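Local coordinates for protein ApaG (Shewanella oneidensis, PDB 1TZA) that is of unknown function but adopts an all-beta fold of the E-set kind and probably pairs as a dimer, at residues G67-T72 / T79-T84. Residues are numbered along the deposited sequence; the frame is centred on the assembly and turned at random.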
loop_
_atom_site.group_PDB
_atom_site.type_symbol
_atom_site.label_atom_id
_atom_site.label_comp_id
_atom_site.label_asym_id
_atom_site.label_seq_id
_atom_site.Cartn_x
_atom_site.Cartn_y
_atom_site.Cartn_z
ATOM N N GLY A 67 -15.010 -0.858 10.223
ATOM C CA GLY A 67 -13.680 -0.719 10.782
ATOM C C GLY A 67 -12.622 -0.174 9.850
ATOM O O GLY A 67 -12.912 0.575 8.915
ATOM N N VAL A 68 -11.383 -0.558 10.144
ATOM C CA VAL A 68 -10.218 -0.176 9.384
ATOM C C VAL A 68 -9.360 -1.421 9.285
ATOM O O VAL A 68 -9.237 -2.180 10.245
ATOM C CB VAL A 68 -9.408 0.951 10.075
ATOM C CG1 VAL A 68 -10.176 2.262 10.021
ATOM C CG2 VAL A 68 -9.092 0.567 11.519
ATOM N N VAL A 69 -8.773 -1.624 8.113
ATOM C CA VAL A 69 -7.936 -2.779 7.825
ATOM C C VAL A 69 -8.352 -4.092 8.496
ATOM O O VAL A 69 -7.529 -4.806 9.081
ATOM C CB VAL A 69 -6.439 -2.478 8.119
ATOM C CG1 VAL A 69 -5.973 -1.320 7.239
ATOM C CG2 VAL A 69 -6.226 -2.170 9.595
ATOM N N GLY A 70 -9.642 -4.402 8.411
ATOM C CA GLY A 70 -10.134 -5.652 8.960
ATOM C C GLY A 70 -10.563 -5.717 10.411
ATOM O O GLY A 70 -11.058 -6.751 10.856
ATOM N N GLU A 71 -10.375 -4.644 11.164
ATOM C CA GLU A 71 -10.798 -4.673 12.554
ATOM C C GLU A 71 -11.536 -3.428 12.994
ATOM O O GLU A 71 -11.417 -2.362 12.387
ATOM C CB GLU A 71 -9.608 -4.904 13.493
ATOM C CG GLU A 71 -8.460 -3.929 13.335
ATOM C CD GLU A 71 -7.645 -3.773 14.611
ATOM O OE1 GLU A 71 -6.406 -3.615 14.528
ATOM O OE2 GLU A 71 -8.246 -3.793 15.702
ATOM N N THR A 72 -12.317 -3.612 14.053
ATOM C CA THR A 72 -13.102 -2.576 14.702
ATOM C C THR A 72 -12.408 -2.509 16.065
ATOM O O THR A 72 -12.840 -3.147 17.030
ATOM C CB THR A 72 -14.585 -3.028 14.873
ATOM O OG1 THR A 72 -14.640 -4.241 15.632
ATOM C CG2 THR A 72 -15.229 -3.279 13.517
ATOM N N THR A 79 -5.134 6.697 24.856
ATOM C CA THR A 79 -4.424 5.738 24.013
ATOM C C THR A 79 -4.512 6.168 22.564
ATOM O O THR A 79 -5.527 6.705 22.137
ATOM C CB THR A 79 -5.010 4.309 24.137
ATOM O OG1 THR A 79 -4.999 3.905 25.514
ATOM C CG2 THR A 79 -4.183 3.320 23.320
ATOM N N ALA A 80 -3.438 5.930 21.819
ATOM C CA ALA A 80 -3.359 6.283 20.411
ATOM C C ALA A 80 -3.260 5.026 19.567
ATOM O O ALA A 80 -2.251 4.331 19.622
ATOM C CB ALA A 80 -2.140 7.153 20.170
ATOM N N TYR A 81 -4.299 4.738 18.788
ATOM C CA TYR A 81 -4.303 3.565 17.922
ATOM C C TYR A 81 -3.863 3.970 16.524
ATOM O O TYR A 81 -4.451 4.863 15.912
ATOM C CB TYR A 81 -5.702 2.931 17.870
ATOM C CG TYR A 81 -5.871 1.877 16.791
ATOM C CD1 TYR A 81 -6.146 2.242 15.474
ATOM C CD2 TYR A 81 -5.735 0.518 17.082
ATOM C CE1 TYR A 81 -6.282 1.288 14.472
ATOM C CE2 TYR A 81 -5.869 -0.452 16.084
ATOM C CZ TYR A 81 -6.143 -0.054 14.778
ATOM O OH TYR A 81 -6.261 -0.977 13.766
ATOM N N GLN A 82 -2.836 3.298 16.023
ATOM C CA GLN A 82 -2.300 3.582 14.707
ATOM C C GLN A 82 -2.494 2.425 13.739
ATOM O O GLN A 82 -2.444 1.254 14.126
ATOM C CB GLN A 82 -0.809 3.896 14.809
ATOM C CG GLN A 82 -0.110 4.005 13.467
ATOM C CD GLN A 82 1.383 4.240 13.598
ATOM O OE1 GLN A 82 1.821 5.307 14.033
ATOM N NE2 GLN A 82 2.176 3.235 13.225
ATOM N N TYR A 83 -2.714 2.766 12.474
ATOM C CA TYR A 83 -2.887 1.771 11.429
ATOM C C TYR A 83 -2.487 2.377 10.091
ATOM O O TYR A 83 -2.471 3.601 9.914
ATOM C CB TYR A 83 -4.333 1.281 11.386
ATOM C CG TYR A 83 -5.273 2.115 10.558
ATOM C CD1 TYR A 83 -5.408 1.890 9.184
ATOM C CD2 TYR A 83 -6.069 3.095 11.149
ATOM C CE1 TYR A 83 -6.321 2.610 8.422
ATOM C CE2 TYR A 83 -6.982 3.827 10.396
ATOM C CZ TYR A 83 -7.106 3.576 9.036
ATOM O OH TYR A 83 -8.023 4.274 8.294
ATOM N N THR A 84 -2.162 1.510 9.145
ATOM C CA THR A 84 -1.758 1.971 7.841
ATOM C C THR A 84 -2.547 1.269 6.751
ATOM O O THR A 84 -2.816 0.072 6.835
ATOM C CB THR A 84 -0.254 1.716 7.634
ATOM O OG1 THR A 84 0.494 2.607 8.477
ATOM C CG2 THR A 84 0.141 1.916 6.162
#
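Val68 lays its CB over one face of the Tyr83 ring, 3.8 Å from the ring centroid and offset toward the rim, a CH-pi contact in which the two side chains cross nearly at right angles. Its CG1 reaches the phenol end, 3.5 Å from Tyr83 CZ, while CG2 lies between the two tyrosines, touching Tyr83 CD2 as well as Tyr81 CE1 (4.1 Å). Val69 extends the apolar patch, its CG1 lying 3.8 Å from Tyr83 CD1. Both valines belong to a type I' turn, Val68 to Glu71, closed by backbone bonds in both directions between its end residues. From the far end of the turn Glu71 sends out an extended chain that approaches Tyr81 from the opposite direction, OE1 lying at the ring edge and in its plane. Tyr81 has CG anti to its own N (chi1 169°), which carries the hydroxyl across to the loop; OH donates to Glu71 OE1 at 2.7 Å, arriving from above the carboxylate, whose plane stands 87° from the ring. The contact thus ties the loop after strand 60-66 to strand 79-89, bridging two sheets. Tyr83 OH bonds to Tyr100, and Val69 N to Glu18 of the second subunit. Apolar packing probably supplies most of the contact, with one hydrogen bond to Glu71, probably ionised, favouring this placing of the Tyr81 hydroxyl.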